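Side-chain contacts in NUDIX hydrolase (Alicyclobacillus acidocaldarius subsp. acidocaldarius, PDB 3QSJ), which probably hydrolyses phosphorus-containing acid anhydrides, likely with magnesium or manganese as cofactor, and binds a calcium ion in the crystal: residues D118-S121 with A122-A126; P167-G171 with A172-A176. All blocks are in the same frame, centred on the assembly; numbering follows the deposited sequence.

Contact 1: D118-S121 with A122-A126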
ATOM      1  N   ASP A 118      18.233  -4.592  -1.572  0.53 28.94           N
ATOM      2  CA  ASP A 118      18.347  -3.153  -1.285  0.53 26.69           C
ATOM      3  C   ASP A 118      18.246  -2.298  -2.564  0.53 27.62           C
ATOM      4  O   ASP A 118      18.775  -1.191  -2.584  0.53 26.85           O
ATOM      5  CB  ASP A 118      19.645  -2.852  -0.487  0.53 28.79           C
ATOM      6  CG  ASP A 118      19.862  -3.771   0.700  0.53 42.08           C
ATOM      7  OD1 ASP A 118      18.880  -4.053   1.418  0.53 42.25           O
ATOM      8  OD2 ASP A 118      21.005  -4.252   0.881  0.53 53.90           O
ATOM      9  N   ALA A 119      17.537  -2.790  -3.608  1.00 23.65           N
ATOM     10  CA  ALA A 119      17.366  -2.060  -4.876  1.00 23.30           C
ATOM     11  C   ALA A 119      16.708  -0.662  -4.696  1.00 24.08           C
ATOM     12  O   ALA A 119      17.180   0.324  -5.279  1.00 25.65           O
ATOM     13  CB  ALA A 119      16.545  -2.880  -5.856  1.00 24.03           C
ATOM     14  N   LEU A 120      15.633  -0.584  -3.926  1.00 19.86           N
ATOM     15  CA  LEU A 120      14.986   0.720  -3.722  1.00 19.41           C
ATOM     16  C   LEU A 120      15.851   1.645  -2.904  1.00 21.85           C
ATOM     17  O   LEU A 120      16.065   2.804  -3.297  1.00 20.90           O
ATOM     18  CB  LEU A 120      13.615   0.575  -3.061  1.00 18.96           C
ATOM     19  CG  LEU A 120      12.917   1.928  -2.790  1.00 20.40           C
ATOM     20  CD1 LEU A 120      12.804   2.788  -4.071  1.00 20.45           C
ATOM     21  CD2 LEU A 120      11.562   1.652  -2.167  1.00 20.06           C
ATOM     22  N   SER A 121      16.406   1.143  -1.781  1.00 17.94           N
ATOM     23  CA  SER A 121      17.302   1.942  -0.939  1.00 19.04           C
ATOM     24  C   SER A 121      18.473   2.528  -1.753  1.00 23.85           C
ATOM     25  O   SER A 121      18.772   3.731  -1.639  1.00 20.92           O
ATOM     26  CB  SER A 121      17.801   1.081   0.222  1.00 22.45           C
ATOM     27  OG  SER A 121      18.715   1.807   1.016  1.00 25.52           O
ATOM     28  N   ALA A 122      19.062   1.710  -2.634  1.00 21.40           N
ATOM     29  CA  ALA A 122      20.149   2.089  -3.536  1.00 22.35           C
ATOM     30  C   ALA A 122      19.703   3.134  -4.539  1.00 25.47           C
ATOM     31  O   ALA A 122      20.429   4.107  -4.774  1.00 25.11           O
ATOM     32  CB  ALA A 122      20.664   0.862  -4.275  1.00 23.98           C
ATOM     33  N   TRP A 123      18.509   2.944  -5.139  1.00 22.65           N
ATOM     34  CA  TRP A 123      18.017   3.896  -6.143  1.00 22.28           C
ATOM     35  C   TRP A 123      17.814   5.271  -5.472  1.00 23.72           C
ATOM     36  O   TRP A 123      18.167   6.308  -6.060  1.00 22.61           O
ATOM     37  CB  TRP A 123      16.694   3.369  -6.764  1.00 21.42           C
ATOM     38  CG  TRP A 123      16.191   4.193  -7.916  1.00 23.82           C
ATOM     39  CD1 TRP A 123      16.429   3.973  -9.249  1.00 28.18           C
ATOM     40  CD2 TRP A 123      15.333   5.327  -7.845  1.00 23.33           C
ATOM     41  NE1 TRP A 123      15.821   4.957 -10.003  1.00 28.34           N
ATOM     42  CE2 TRP A 123      15.107   5.771  -9.171  1.00 28.62           C
ATOM     43  CE3 TRP A 123      14.716   6.017  -6.791  1.00 24.27           C
ATOM     44  CZ2 TRP A 123      14.316   6.881  -9.456  1.00 27.31           C
ATOM     45  CZ3 TRP A 123      13.979   7.143  -7.077  1.00 26.94           C
ATOM     46  CH2 TRP A 123      13.764   7.550  -8.395  1.00 28.01           C
ATOM     47  N   LEU A 124      17.231   5.274  -4.258  1.00 18.01           N
ATOM     48  CA  LEU A 124      16.987   6.538  -3.557  1.00 16.88           C
ATOM     49  C   LEU A 124      18.309   7.218  -3.131  1.00 20.58           C
ATOM     50  O   LEU A 124      18.446   8.437  -3.259  1.00 21.02           O
ATOM     51  CB  LEU A 124      16.098   6.323  -2.330  1.00 16.59           C
ATOM     52  CG  LEU A 124      14.632   5.942  -2.703  1.00 17.73           C
ATOM     53  CD1 LEU A 124      13.865   5.503  -1.475  1.00 17.56           C
ATOM     54  CD2 LEU A 124      13.882   7.186  -3.325  1.00 17.58           C
ATOM     55  N   SER A 125      19.259   6.417  -2.582  1.00 17.08           N
ATOM     56  CA  SER A 125      20.519   6.932  -2.017  1.00 17.45           C
ATOM     57  C   SER A 125      21.494   7.445  -3.073  1.00 25.34           C
ATOM     58  O   SER A 125      22.300   8.335  -2.783  1.00 27.30           O
ATOM     59  CB  SER A 125      21.143   5.932  -1.048  1.00 21.69           C
ATOM     60  OG  SER A 125      21.665   4.795  -1.710  1.00 30.13           O
ATOM     61  N   ALA A 126      21.357   6.980  -4.319  1.00 23.26           N
ATOM     62  CA  ALA A 126      22.170   7.513  -5.431  1.00 25.35           C
ATOM     63  C   ALA A 126      21.634   8.913  -5.830  1.00 26.44           C
ATOM     64  O   ALA A 126      22.319   9.696  -6.518  1.00 27.97           O
ATOM     65  CB  ALA A 126      22.097   6.556  -6.634  1.00 26.39           C
TER
HETATM   66  O   HOH W   1      21.211   2.639  -0.014  1.00 28.76           O
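Leu124 packs on Leu120 one turn earlier in the helix 119-125. From CB, which lies 3.6 Å from Leu120 O, the Leu124 side chain turns back toward the start of the helix, because its CG stands beside its own backbone N, opposite the carbonyl carbon (chi1 -69°). CG thereby comes 3.9 Å from Leu120 CD1, and the Leu124 CD1 methyl meets both CG and CD1 of Leu120. The other methyl, CD2, lies at the edge of the Trp123 indole, in its plane. Leucine suits both buried positions: the fork of Leu124 serves two neighbours at once, and Met56 of helix 51-58 and Phe131 touch both leucines. Trp123 carries its own polar edge elsewhere, NE1 bonding Glu109. Beneath the side chains, Leu124 N donates a straight bond (N-H...O 166°) to Leu120 O at 2.9 Å.

A water bonds both Ser121 OG and Ser125 OG at 2.8 Å, bridging residues one turn apart, while Ser125 N donates to Ser121 O at 2.9 Å. Ser125 is exposed; Ser121, at the border, also touches Met56 and bonds Arg59 weakly through OG. The chemistry implies a divided helix: Leu120 and Leu124 turn to the protein, and the water-bridged serines run along another side.

Contact 2: P167-G171 with A172-A176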
ATOM      1  N   PRO A 167      -1.823   2.456 -12.868  1.00 19.78           N
ATOM      2  CA  PRO A 167      -0.848   1.481 -12.288  1.00 18.02           C
ATOM      3  C   PRO A 167      -0.271   0.654 -13.439  1.00 21.03           C
ATOM      4  O   PRO A 167      -0.907   0.496 -14.499  1.00 22.37           O
ATOM      5  CB  PRO A 167      -1.740   0.581 -11.387  1.00 18.95           C
ATOM      6  CG  PRO A 167      -3.095   0.687 -11.950  1.00 24.43           C
ATOM      7  CD  PRO A 167      -3.211   2.113 -12.510  1.00 21.10           C
ATOM      8  N   ARG A 168       0.965   0.204 -13.285  1.00 18.90           N
ATOM      9  CA  ARG A 168       1.632  -0.575 -14.318  1.00 20.23           C
ATOM     10  C   ARG A 168       2.191  -1.790 -13.620  1.00 22.57           C
ATOM     11  O   ARG A 168       2.961  -1.655 -12.660  1.00 21.98           O
ATOM     12  CB  ARG A 168       2.748   0.203 -14.959  1.00 23.55           C
ATOM     13  CG  ARG A 168       3.214  -0.453 -16.278  1.00 36.15           C
ATOM     14  CD  ARG A 168       4.480   0.163 -16.886  1.00 34.92           C
ATOM     15  NE  ARG A 168       5.565   0.137 -15.908  1.00 31.98           N
ATOM     16  CZ  ARG A 168       6.268   1.195 -15.524  1.00 48.32           C
ATOM     17  NH1 ARG A 168       6.096   2.372 -16.123  1.00 45.09           N
ATOM     18  NH2 ARG A 168       7.199   1.072 -14.598  1.00 32.21           N
ATOM     19  N   LEU A 169       1.871  -2.962 -14.169  1.00 20.78           N
ATOM     20  CA  LEU A 169       2.336  -4.215 -13.612  1.00 21.12           C
ATOM     21  C   LEU A 169       3.714  -4.574 -14.132  1.00 24.93           C
ATOM     22  O   LEU A 169       4.068  -4.221 -15.257  1.00 26.21           O
ATOM     23  CB  LEU A 169       1.334  -5.354 -13.976  1.00 21.69           C
ATOM     24  CG  LEU A 169      -0.108  -5.161 -13.487  1.00 26.04           C
ATOM     25  CD1 LEU A 169      -0.985  -6.369 -13.941  1.00 27.25           C
ATOM     26  CD2 LEU A 169      -0.120  -5.042 -11.963  1.00 26.14           C
ATOM     27  N   HIS A 170       4.445  -5.380 -13.329  1.00 21.14           N
ATOM     28  CA  HIS A 170       5.718  -5.995 -13.680  1.00 21.68           C
ATOM     29  C   HIS A 170       5.553  -7.461 -13.353  1.00 27.15           C
ATOM     30  O   HIS A 170       5.116  -7.793 -12.241  1.00 26.39           O
ATOM     31  CB  HIS A 170       6.888  -5.453 -12.843  1.00 20.47           C
ATOM     32  CG  HIS A 170       8.146  -6.247 -13.093  1.00 23.79           C
ATOM     33  ND1 HIS A 170       8.897  -6.060 -14.245  1.00 26.40           N
ATOM     34  CD2 HIS A 170       8.662  -7.302 -12.405  1.00 27.10           C
ATOM     35  CE1 HIS A 170       9.856  -6.974 -14.209  1.00 27.39           C
ATOM     36  NE2 HIS A 170       9.744  -7.767 -13.142  1.00 27.59           N
ATOM     37  N   GLY A 171       5.936  -8.339 -14.263  1.00 27.33           N
ATOM     38  CA  GLY A 171       5.862  -9.759 -13.945  1.00 28.30           C
ATOM     39  C   GLY A 171       4.454 -10.314 -13.919  1.00 32.39           C
ATOM     40  O   GLY A 171       3.498  -9.612 -14.267  1.00 32.14           O
ATOM     41  N   ALA A 172       4.333 -11.547 -13.421  1.00 30.76           N
ATOM     42  CA  ALA A 172       3.112 -12.367 -13.445  1.00 30.88           C
ATOM     43  C   ALA A 172       2.353 -12.536 -12.131  1.00 33.18           C
ATOM     44  O   ALA A 172       1.273 -13.121 -12.153  1.00 32.29           O
ATOM     45  CB  ALA A 172       3.442 -13.741 -14.042  1.00 33.71           C
ATOM     46  N   GLU A 173       2.862 -11.991 -11.008  1.00 28.65           N
ATOM     47  CA  GLU A 173       2.204 -12.160  -9.716  1.00 27.48           C
ATOM     48  C   GLU A 173       0.806 -11.607  -9.622  1.00 28.21           C
ATOM     49  O   GLU A 173      -0.062 -12.256  -9.023  1.00 26.65           O
ATOM     50  CB  GLU A 173       3.091 -11.634  -8.597  1.00 29.64           C
ATOM     51  CG  GLU A 173       4.034 -12.765  -8.198  1.00 46.25           C
ATOM     52  CD  GLU A 173       5.414 -12.426  -7.687  1.00 64.97           C
ATOM     53  OE1 GLU A 173       6.381 -13.065  -8.159  1.00 65.31           O
ATOM     54  OE2 GLU A 173       5.523 -11.584  -6.767  1.00 57.20           O
ATOM     55  N   LEU A 174       0.576 -10.430 -10.265  1.00 21.44           N
ATOM     56  CA  LEU A 174      -0.752  -9.793 -10.261  1.00 21.23           C
ATOM     57  C   LEU A 174      -1.307  -9.878 -11.674  1.00 24.99           C
ATOM     58  O   LEU A 174      -0.542  -9.731 -12.608  1.00 28.65           O
ATOM     59  CB  LEU A 174      -0.612  -8.293  -9.837  1.00 19.77           C
ATOM     60  CG  LEU A 174      -0.009  -8.078  -8.462  1.00 20.08           C
ATOM     61  CD1 LEU A 174       0.199  -6.611  -8.164  1.00 20.50           C
ATOM     62  CD2 LEU A 174      -0.858  -8.790  -7.381  1.00 20.63           C
ATOM     63  N   ASP A 175      -2.587 -10.124 -11.846  1.00 19.71           N
ATOM     64  CA  ASP A 175      -3.075 -10.129 -13.220  1.00 21.39           C
ATOM     65  C   ASP A 175      -3.868  -8.878 -13.558  1.00 24.69           C
ATOM     66  O   ASP A 175      -4.390  -8.763 -14.666  1.00 25.08           O
ATOM     67  CB  ASP A 175      -3.817 -11.405 -13.544  1.00 22.92           C
ATOM     68  CG  ASP A 175      -5.084 -11.634 -12.733  1.00 29.71           C
ATOM     69  OD1 ASP A 175      -5.503 -10.697 -11.991  1.00 25.77           O
ATOM     70  OD2 ASP A 175      -5.699 -12.712 -12.895  1.00 29.86           O
ATOM     71  N   ALA A 176      -4.077  -8.018 -12.561  1.00 20.30           N
ATOM     72  CA  ALA A 176      -4.837  -6.791 -12.808  1.00 21.64           C
ATOM     73  C   ALA A 176      -4.503  -5.760 -11.757  1.00 22.13           C
ATOM     74  O   ALA A 176      -4.045  -6.106 -10.672  1.00 22.13           O
ATOM     75  CB  ALA A 176      -6.322  -7.097 -12.770  1.00 23.72           C
TER
HETATM   76  O   HOH W   2       2.244  -8.440 -11.648  1.00 24.93           O
HETATM   77  O   HOH W   3       5.229 -10.042 -10.610  1.00 29.68           O
HETATM   78  O   HOH W   4       0.136  -9.485 -15.205  1.00 49.09           O
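Leu169 reaches across the bend to Leu174 with both of its methyls, each meeting something different. CD2 lies 3.9 Å from Leu174 CB and 4.1 Å from Leu174 CD1, a purely apolar touch in which the two side chains cross at about a right angle. CD1 instead rests against backbone, 3.6 Å from Leu174 O and 3.8 Å from Ala176 N. In Leu169, CG sits beside the backbone N (chi1 -59°), and the second torsion (179°) fixes which way the fork is turned, CD1 to the backbone and CD2 to Leu174. A forked side chain suits a place with two such neighbours. Leu169 also touches Ala177 of strand 174-181, and Leu174 touches Glu86 of helix 72-87.

Gly171 makes the turn between them, and its phi of 73° is a value that favours glycine. Ala172, small and exposed, stands next to it.

Three waters meet the backbone polar groups of the bend. One accepts from Leu174 N at 2.9 Å and lies 3.0 Å from His170 O, to which it probably donates; a second links His170 O to Glu173 N; a third donates to Leu174 O at 2.7 Å. The arrangement is an irregular loop leading into strand 174-181 of the mixed sheet of the Nudix fold. It borders helix 72-87, whose Glu82 and Glu86 bind calcium, consistent with the Nudix-box helix.

Contact 1 closes before contact 2 opens along the chain, and the two do not touch: their centres are 22 Å apart and their nearest atoms about 11 Å. They stand at different distances from the calcium site. In contact 1 the side chain of Leu120 stays about 8 Å from that of Glu82 and about 12 Å from the calcium ion. Contact 2 is nearer, with the side chain of Leu174 about 3 Å from that of Glu86 and that of Glu173 about 6 Å from the ion, which Gly46, Glu82 and Glu86 bind. Glu173 also bonds a glycerol, probably from the crystallisation liquor. Residues 167-176 thus border the metal site, whereas 118-126 lie farther out.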